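PDB 3OH8: nucleoside-diphosphate sugar epimerase (SulA family) from Corynebacterium glutamicum, which probably acts as an NAD(P)-dependent epimerase on nucleotide-linked sugars, although its exact substrate is not established. Local coordinates for residues H94-Q99 with T103-S108; L231-L236 with T247-A252; G327-D332 with V370-M375. All blocks are in the same frame, centred on the assembly; numbering follows the deposited sequence.

Contact 1 (H94-Q99 with T103-S108); sequences HNFVDQ and TLITDS
N95 and T106 exchange two backbone hydrogen bonds of 2.8 Å between N and O, and V97 and L104 exchange two more of 2.9 Å, holding 94-99 and 103-108 antiparallel with their short axes 4.6 Å apart. The two strands form the beta hairpin 91-99/102-110 in a seven-stranded antiparallel sheet with order 1-7-6-5-4-3-2. Together with the long helix 119-139, this resembles the helix-grip fold of START-like domains. H94, F96, I105 and D107 share one face of the hairpin; helix 119-139 covers H94 through R125, I105 through L129 and D107 through F122, while helix 13-21 covers F96. F96 and I105, a non-hydrogen-bonded pair, run side by side, and F96 CD2 packs 3.8 Å from I105 CG1. CG of F96 stands anti to its carbonyl carbon (chi1 -59°), which lays the ring alongside the isoleucine; T103 CG2 meets the ring at its edge, 4.1 Å from F96 CD2. W17 and H20 add edge-to-face contacts from helix 13-21.

On the reverse of the hairpin, V97 CG2 rests 3.7 Å from L104 CB, and Q99 CB approaches the same L104 CB at 3.8 Å. These apolar stems point the same way, toward the C-terminal helix 488-511, where F502 touches L104 and R503 donates from NE to Q99 OE1. T106 OG1 on this side is hydrogen-bonded to S6 OG of strand 3-9.

H94 and D107 meet through solvent. The imidazole and carboxylate planes stand 82° apart, and H94 NE2 is engaged by D77 OD2, while F75 and H92 stack with the ring. A water lying in the imidazole plane at the ring edge sits 2.8 Å from H94 ND1 and donates to D107 OD1.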
loop_
_atom_site.group_PDB
_atom_site.type_symbol
_atom_site.label_atom_id
_atom_site.label_comp_id
_atom_site.label_asym_id
_atom_site.label_seq_id
_atom_site.Cartn_x
_atom_site.Cartn_y
_atom_site.Cartn_z
ATOM N N HIS A 94 5.386 -15.437 16.050
ATOM C CA HIS A 94 4.065 -14.867 15.777
ATOM C C HIS A 94 3.034 -15.832 16.343
ATOM O O HIS A 94 2.867 -16.931 15.818
ATOM C CB HIS A 94 3.796 -14.747 14.266
ATOM C CG HIS A 94 4.880 -14.072 13.489
ATOM N ND1 HIS A 94 4.721 -12.838 12.888
ATOM C CD2 HIS A 94 6.137 -14.483 13.160
ATOM C CE1 HIS A 94 5.829 -12.512 12.244
ATOM N NE2 HIS A 94 6.700 -13.491 12.397
ATOM N N ASN A 95 2.341 -15.416 17.395
ATOM C CA ASN A 95 1.375 -16.280 18.082
ATOM C C ASN A 95 -0.055 -15.769 17.909
ATOM O O ASN A 95 -0.314 -14.572 18.049
ATOM C CB ASN A 95 1.714 -16.354 19.567
ATOM C CG ASN A 95 1.043 -17.523 20.267
ATOM O OD1 ASN A 95 0.049 -17.356 20.982
ATOM N ND2 ASN A 95 1.590 -18.711 20.072
ATOM N N PHE A 96 -0.980 -16.680 17.619
ATOM C CA PHE A 96 -2.372 -16.323 17.355
ATOM C C PHE A 96 -3.302 -17.097 18.289
ATOM O O PHE A 96 -3.350 -18.323 18.223
ATOM C CB PHE A 96 -2.742 -16.714 15.926
ATOM C CG PHE A 96 -1.899 -16.056 14.861
ATOM C CD1 PHE A 96 -0.616 -16.514 14.589
ATOM C CD2 PHE A 96 -2.409 -15.007 14.111
ATOM C CE1 PHE A 96 0.152 -15.928 13.585
ATOM C CE2 PHE A 96 -1.651 -14.412 13.117
ATOM C CZ PHE A 96 -0.365 -14.868 12.856
ATOM N N VAL A 97 -4.051 -16.409 19.142
ATOM C CA VAL A 97 -5.076 -17.112 19.923
ATOM C C VAL A 97 -6.472 -16.558 19.687
ATOM O O VAL A 97 -6.627 -15.437 19.214
ATOM C CB VAL A 97 -4.777 -17.133 21.441
ATOM C CG1 VAL A 97 -3.523 -17.961 21.720
ATOM C CG2 VAL A 97 -4.648 -15.728 21.994
ATOM N N ASP A 98 -7.489 -17.361 20.000
ATOM C CA ASP A 98 -8.868 -16.890 19.953
ATOM C C ASP A 98 -9.091 -15.910 21.081
ATOM O O ASP A 98 -8.570 -16.084 22.187
ATOM C CB ASP A 98 -9.848 -18.054 20.053
ATOM C CG ASP A 98 -9.763 -18.974 18.866
ATOM O OD1 ASP A 98 -9.651 -18.464 17.722
ATOM O OD2 ASP A 98 -9.790 -20.207 19.070
ATOM N N GLN A 99 -9.837 -14.852 20.784
ATOM C CA GLN A 99 -10.117 -13.819 21.755
ATOM C C GLN A 99 -11.479 -13.214 21.464
ATOM O O GLN A 99 -11.619 -12.390 20.554
ATOM C CB GLN A 99 -9.047 -12.731 21.706
ATOM C CG GLN A 99 -9.225 -11.688 22.785
ATOM C CD GLN A 99 -9.085 -12.289 24.186
ATOM O OE1 GLN A 99 -8.141 -13.018 24.457
ATOM N NE2 GLN A 99 -10.024 -11.978 25.070
ATOM N N THR A 103 -9.196 -12.226 17.218
ATOM C CA THR A 103 -7.868 -12.821 17.291
ATOM C C THR A 103 -6.949 -11.954 18.141
ATOM O O THR A 103 -6.971 -10.732 18.037
ATOM C CB THR A 103 -7.250 -13.018 15.878
ATOM O OG1 THR A 103 -8.137 -13.809 15.080
ATOM C CG2 THR A 103 -5.876 -13.734 15.962
ATOM N N LEU A 104 -6.186 -12.583 19.025
ATOM C CA LEU A 104 -5.182 -11.868 19.795
ATOM C C LEU A 104 -3.839 -12.342 19.286
ATOM O O LEU A 104 -3.512 -13.529 19.400
ATOM C CB LEU A 104 -5.294 -12.170 21.295
ATOM C CG LEU A 104 -4.184 -11.511 22.135
ATOM C CD1 LEU A 104 -4.273 -9.990 22.064
ATOM C CD2 LEU A 104 -4.235 -11.990 23.575
ATOM N N ILE A 105 -3.076 -11.428 18.693
ATOM C CA ILE A 105 -1.758 -11.764 18.174
ATOM C C ILE A 105 -0.704 -11.330 19.168
ATOM O O ILE A 105 -0.706 -10.188 19.641
ATOM C CB ILE A 105 -1.494 -11.073 16.803
ATOM C CG1 ILE A 105 -2.483 -11.601 15.762
ATOM C CG2 ILE A 105 -0.076 -11.346 16.340
ATOM C CD1 ILE A 105 -2.434 -10.885 14.409
ATOM N N THR A 106 0.195 -12.246 19.501
ATOM C CA THR A 106 1.348 -11.860 20.291
ATOM C C THR A 106 2.603 -12.023 19.455
ATOM O O THR A 106 2.862 -13.096 18.906
ATOM C CB THR A 106 1.480 -12.692 21.580
ATOM O OG1 THR A 106 0.272 -12.582 22.342
ATOM C CG2 THR A 106 2.674 -12.182 22.416
ATOM N N ASP A 107 3.367 -10.944 19.342
ATOM C CA ASP A 107 4.668 -11.007 18.695
ATOM C C ASP A 107 5.731 -11.018 19.772
ATOM O O ASP A 107 5.719 -10.182 20.677
ATOM C CB ASP A 107 4.899 -9.791 17.805
ATOM C CG ASP A 107 3.981 -9.772 16.612
ATOM O OD1 ASP A 107 4.198 -10.576 15.681
ATOM O OD2 ASP A 107 3.038 -8.961 16.622
ATOM N N SER A 108 6.652 -11.963 19.666
ATOM C CA SER A 108 7.783 -12.007 20.573
ATOM C C SER A 108 9.055 -12.094 19.739
ATOM O O SER A 108 9.291 -13.086 19.054
ATOM C CB SER A 108 7.672 -13.212 21.515
ATOM O OG SER A 108 8.790 -13.277 22.382
HETATM O O HOH W 1 2.414 -11.601 13.799
#

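Contact 2 (L231-L236 with T247-A252); sequences LPTKFL and TTMISA
The methyl of selenomethionine M249 makes most of the contact. This CE lies 4.2 Å from T233 CG2 and 4.3 Å from L236 CB, one helical turn farther along, and so ends between two residues on the inner side of helix 222-242. The chain gets there by being fully stretched: CG is anti to the backbone N (chi1 -175°), and the torsions beyond it are also close to 180°, so the side chain reaches about half-way across the space between the two axes. L236 offers its CB to this methyl, while its side chain also packs on L205 and H207 of the neighbouring strand and on W189.

This is the helix-on-sheet layer of a beta-alpha-beta crossover in a Rossmann-type domain. Strand 204-207 leads into helix 222-242, which returns to the parallel neighbour 248-254; helix and strand segments run 176° apart in direction, with 11.1 Å between their axes. M249 and S251 look to this helix, whereas I250 projects to the opposite side of the sheet, against Y349 and A352 of helix 342-354.

Methyl groups also come up to polar atoms: M249 CE is 3.9 Å from T233 O, and, more loosely, T233 CG2 is 4.3 Å from S251 OG. No hydrogen bond crosses from helix to strand, and polar groups bond mostly within their own elements. T233 OG1 bonds to R229 O one turn back, an arrangement that leaves its methyl branch to meet the strand. The helix is kinked at P232, whose N lacks a bond to the preceding turn; within the segment, F235 N donates to L231 O at 3.0 Å and L236 N to P232 O at 3.1 Å.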
loop_
_atom_site.group_PDB
_atom_site.type_symbol
_atom_site.label_atom_id
_atom_site.label_comp_id
_atom_site.label_asym_id
_atom_site.label_seq_id
_atom_site.Cartn_x
_atom_site.Cartn_y
_atom_site.Cartn_z
ATOM N N LEU A 231 0.036 6.248 -26.611
ATOM C CA LEU A 231 -0.044 5.077 -27.496
ATOM C C LEU A 231 -0.143 3.711 -26.745
ATOM O O LEU A 231 -0.990 2.871 -27.064
ATOM C CB LEU A 231 1.125 5.077 -28.494
ATOM C CG LEU A 231 0.868 5.494 -29.960
ATOM C CD1 LEU A 231 -0.306 6.445 -30.106
ATOM C CD2 LEU A 231 2.114 6.090 -30.593
ATOM N N PRO A 232 0.723 3.486 -25.750
ATOM C CA PRO A 232 0.590 2.196 -25.063
ATOM C C PRO A 232 -0.789 2.021 -24.417
ATOM O O PRO A 232 -1.307 0.896 -24.357
ATOM C CB PRO A 232 1.685 2.254 -23.998
ATOM C CG PRO A 232 2.719 3.216 -24.563
ATOM C CD PRO A 232 1.929 4.230 -25.333
ATOM N N THR A 233 -1.365 3.117 -23.930
ATOM C CA THR A 233 -2.672 3.066 -23.281
ATOM C C THR A 233 -3.739 2.669 -24.289
ATOM O O THR A 233 -4.643 1.899 -23.975
ATOM C CB THR A 233 -3.035 4.423 -22.627
ATOM O OG1 THR A 233 -2.151 4.679 -21.523
ATOM C CG2 THR A 233 -4.444 4.399 -22.121
ATOM N N LYS A 234 -3.615 3.184 -25.510
ATOM C CA LYS A 234 -4.572 2.886 -26.561
ATOM C C LYS A 234 -4.481 1.429 -27.002
ATOM O O LYS A 234 -5.503 0.763 -27.204
ATOM C CB LYS A 234 -4.352 3.808 -27.764
ATOM C CG LYS A 234 -5.409 3.682 -28.841
ATOM C CD LYS A 234 -5.073 4.581 -30.026
ATOM C CE LYS A 234 -6.010 4.337 -31.193
ATOM N NZ LYS A 234 -5.631 5.167 -32.372
ATOM N N PHE A 235 -3.258 0.939 -27.171
ATOM C CA PHE A 235 -3.067 -0.429 -27.626
ATOM C C PHE A 235 -3.615 -1.402 -26.590
ATOM O O PHE A 235 -4.236 -2.407 -26.929
ATOM C CB PHE A 235 -1.594 -0.695 -27.967
ATOM C CG PHE A 235 -1.059 0.195 -29.076
ATOM C CD1 PHE A 235 -1.931 0.826 -29.954
ATOM C CD2 PHE A 235 0.306 0.400 -29.236
ATOM C CE1 PHE A 235 -1.452 1.643 -30.980
ATOM C CE2 PHE A 235 0.795 1.207 -30.257
ATOM C CZ PHE A 235 -0.089 1.833 -31.129
ATOM N N LEU A 236 -3.418 -1.085 -25.319
ATOM C CA LEU A 236 -3.969 -1.925 -24.256
ATOM C C LEU A 236 -5.507 -1.862 -24.289
ATOM O O LEU A 236 -6.192 -2.877 -24.146
ATOM C CB LEU A 236 -3.451 -1.460 -22.893
ATOM C CG LEU A 236 -2.379 -2.229 -22.102
ATOM C CD1 LEU A 236 -2.039 -3.629 -22.661
ATOM C CD2 LEU A 236 -1.161 -1.380 -21.964
ATOM N N THR A 247 -13.536 -7.436 -18.677
ATOM C CA THR A 247 -14.750 -6.681 -18.463
ATOM C C THR A 247 -14.447 -5.230 -18.147
ATOM O O THR A 247 -15.314 -4.366 -18.245
ATOM C CB THR A 247 -15.450 -7.294 -17.233
ATOM O OG1 THR A 247 -16.244 -8.417 -17.646
ATOM C CG2 THR A 247 -16.312 -6.292 -16.520
ATOM N N THR A 248 -13.206 -4.963 -17.755
ATOM C CA THR A 248 -12.911 -3.727 -17.046
ATOM C C THR A 248 -11.498 -3.225 -17.285
ATOM O O THR A 248 -10.556 -4.008 -17.256
ATOM C CB THR A 248 -13.105 -3.950 -15.530
ATOM O OG1 THR A 248 -14.439 -4.416 -15.290
ATOM C CG2 THR A 248 -12.873 -2.664 -14.762
HETATM N N MSE A 249 -11.360 -1.914 -17.505
HETATM C CA MSE A 249 -10.049 -1.281 -17.572
HETATM C C MSE A 249 -9.973 -0.174 -16.531
HETATM O O MSE A 249 -10.707 0.826 -16.608
HETATM C CB MSE A 249 -9.751 -0.726 -18.982
HETATM C CG MSE A 249 -8.333 -0.161 -19.155
HETATM SE SE MSE A 249 -7.917 0.417 -20.823
HETATM C CE MSE A 249 -6.211 0.877 -20.596
ATOM N N ILE A 250 -9.118 -0.372 -15.530
ATOM C CA ILE A 250 -8.831 0.668 -14.547
ATOM C C ILE A 250 -7.514 1.332 -14.926
ATOM O O ILE A 250 -6.455 0.708 -14.843
ATOM C CB ILE A 250 -8.695 0.085 -13.120
ATOM C CG1 ILE A 250 -9.925 -0.757 -12.767
ATOM C CG2 ILE A 250 -8.512 1.210 -12.099
ATOM C CD1 ILE A 250 -11.255 -0.027 -13.014
ATOM N N SER A 251 -7.572 2.593 -15.340
ATOM C CA SER A 251 -6.406 3.237 -15.930
ATOM C C SER A 251 -5.885 4.381 -15.051
ATOM O O SER A 251 -6.660 5.226 -14.609
ATOM C CB SER A 251 -6.764 3.774 -17.329
ATOM O OG SER A 251 -5.594 4.155 -18.023
ATOM N N ALA A 252 -4.584 4.409 -14.799
ATOM C CA ALA A 252 -4.005 5.487 -14.005
ATOM C C ALA A 252 -4.225 6.834 -14.697
ATOM O O ALA A 252 -4.205 6.922 -15.922
ATOM C CB ALA A 252 -2.520 5.253 -13.793
#

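Contact 3 (G327-D332 with V370-M375); sequences GGKFGD and VSNADM
The flat carboxamide of N372 is aimed at the backbone of F330, whereas the phenyl ring of F330 is carried away from 370-375 and lies against A409 and L410. Of the phenylalanine side chain, it is CB that comes near, 4.1 Å from N372 CG. The backbone N of F330 comes closer, 3.7 Å from N372 CG, and the outer end of the amide is turned to it. K329 crosses N372 at about a right angle, with its CB and CG passing by the amide group before the amine end leads away. With CG anti to its backbone N (chi1 164°), N372 reaches out from the first turn of its helix into the bend of 327-332.

The loop precedes strand 336-341, with which strand 370-371 pairs antiparallel at the margin of the Rossmann-type sheet. The backbone pairing runs on past the strand, from V370 with F337 through N372 with S335 to A373 with G333. K329 and A373 are the nearest pair of CA atoms, 5.5 Å apart. S371 is the N-cap of helix 372-378: its OG accepts from D374 N at 2.9 Å with an N-H...O angle of 149°, and its carbonyl O accepts from M375 N, also at 2.9 Å. N372, buried where K329 and F330 are exposed, also touches A409.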
loop_
_atom_site.group_PDB
_atom_site.type_symbol
_atom_site.label_atom_id
_atom_site.label_comp_id
_atom_site.label_asym_id
_atom_site.label_seq_id
_atom_site.Cartn_x
_atom_site.Cartn_y
_atom_site.Cartn_z
ATOM N N GLY A 327 13.663 23.137 1.370
ATOM C CA GLY A 327 13.551 23.396 2.794
ATOM C C GLY A 327 12.848 24.709 3.079
ATOM O O GLY A 327 13.256 25.761 2.589
ATOM N N GLY A 328 11.786 24.650 3.875
ATOM C CA GLY A 328 11.018 25.839 4.200
ATOM C C GLY A 328 9.851 26.049 3.253
ATOM O O GLY A 328 9.758 25.410 2.207
ATOM N N LYS A 329 8.961 26.961 3.620
ATOM C CA LYS A 329 7.748 27.207 2.852
ATOM C C LYS A 329 8.016 27.936 1.528
ATOM O O LYS A 329 8.904 28.790 1.437
ATOM C CB LYS A 329 6.735 27.951 3.722
ATOM C CG LYS A 329 5.988 29.072 3.051
ATOM C CD LYS A 329 6.002 30.297 3.944
ATOM C CE LYS A 329 4.819 31.200 3.666
ATOM N NZ LYS A 329 4.821 32.396 4.553
ATOM N N PHE A 330 7.242 27.585 0.504
ATOM C CA PHE A 330 7.447 28.113 -0.843
ATOM C C PHE A 330 6.549 29.315 -1.152
ATOM O O PHE A 330 5.319 29.224 -1.101
ATOM C CB PHE A 330 7.242 27.000 -1.880
ATOM C CG PHE A 330 7.734 27.348 -3.267
ATOM C CD1 PHE A 330 8.895 26.773 -3.773
ATOM C CD2 PHE A 330 7.030 28.235 -4.066
ATOM C CE1 PHE A 330 9.349 27.083 -5.052
ATOM C CE2 PHE A 330 7.480 28.555 -5.351
ATOM C CZ PHE A 330 8.638 27.977 -5.843
ATOM N N GLY A 331 7.174 30.445 -1.480
ATOM C CA GLY A 331 6.440 31.658 -1.803
ATOM C C GLY A 331 5.377 32.003 -0.774
ATOM O O GLY A 331 5.678 32.123 0.414
ATOM N N ASP A 332 4.139 32.155 -1.251
ATOM C CA ASP A 332 2.938 32.408 -0.437
ATOM C C ASP A 332 2.696 31.410 0.694
ATOM O O ASP A 332 2.184 31.765 1.757
ATOM C CB ASP A 332 1.706 32.334 -1.347
ATOM C CG ASP A 332 0.934 33.625 -1.392
ATOM O OD1 ASP A 332 1.223 34.519 -0.568
ATOM O OD2 ASP A 332 0.034 33.744 -2.253
ATOM N N VAL A 370 -3.993 20.105 1.851
ATOM C CA VAL A 370 -3.440 21.087 2.785
ATOM C C VAL A 370 -2.593 22.121 2.064
ATOM O O VAL A 370 -2.120 21.877 0.952
ATOM C CB VAL A 370 -2.565 20.418 3.879
ATOM C CG1 VAL A 370 -3.393 19.412 4.693
ATOM C CG2 VAL A 370 -1.370 19.743 3.257
ATOM N N SER A 371 -2.394 23.273 2.704
ATOM C CA SER A 371 -1.541 24.326 2.142
ATOM C C SER A 371 -0.068 23.944 2.220
ATOM O O SER A 371 0.345 23.188 3.105
ATOM C CB SER A 371 -1.756 25.637 2.893
ATOM O OG SER A 371 -1.231 25.557 4.209
ATOM N N ASN A 372 0.728 24.461 1.294
ATOM C CA ASN A 372 2.175 24.294 1.366
ATOM C C ASN A 372 2.706 24.682 2.751
ATOM O O ASN A 372 3.564 24.000 3.318
ATOM C CB ASN A 372 2.859 25.132 0.272
ATOM C CG ASN A 372 4.355 25.323 0.520
ATOM O OD1 ASN A 372 5.167 24.431 0.251
ATOM N ND2 ASN A 372 4.722 26.491 1.036
ATOM N N ALA A 373 2.194 25.784 3.290
ATOM C CA ALA A 373 2.594 26.236 4.624
ATOM C C ALA A 373 2.305 25.170 5.679
ATOM O O ALA A 373 3.129 24.906 6.552
ATOM C CB ALA A 373 1.884 27.543 4.977
ATOM N N ASP A 374 1.137 24.547 5.594
ATOM C CA ASP A 374 0.761 23.549 6.596
ATOM C C ASP A 374 1.580 22.267 6.474
ATOM O O ASP A 374 2.018 21.709 7.484
ATOM C CB ASP A 374 -0.740 23.270 6.560
ATOM C CG ASP A 374 -1.542 24.358 7.244
ATOM O OD1 ASP A 374 -0.974 25.056 8.109
ATOM O OD2 ASP A 374 -2.736 24.520 6.921
HETATM N N MSE A 375 1.805 21.820 5.240
HETATM C CA MSE A 375 2.636 20.646 4.979
HETATM C C MSE A 375 4.024 20.861 5.562
HETATM O O MSE A 375 4.633 19.941 6.119
HETATM C CB MSE A 375 2.750 20.393 3.471
HETATM C CG MSE A 375 3.740 19.305 3.085
HETATM SE SE MSE A 375 4.120 19.309 1.311
HETATM C CE MSE A 375 5.321 20.639 1.196
#

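From the N terminus, contact 1 closes first, with three residues between its segments, at the tip of a hairpin in the antiparallel N-terminal sheet. Contact 2 follows in the Rossmann-type part, with ten residues between its segments: the end of helix 222-242 and the loop toward strand 248-254. Contact 3 comes last and spans 37 residues, bringing the loop before strand 336-341 to the start of helix 372-378. The three stand in series, so none encloses or crosses another. Contacts 2 and 3 both reach the same mixed sheet, although their centres are 36 Å apart; contact 1 belongs to a different sheet, its centre 43 Å from the centre of each of the others, and lies across the chain's centre from contact 2.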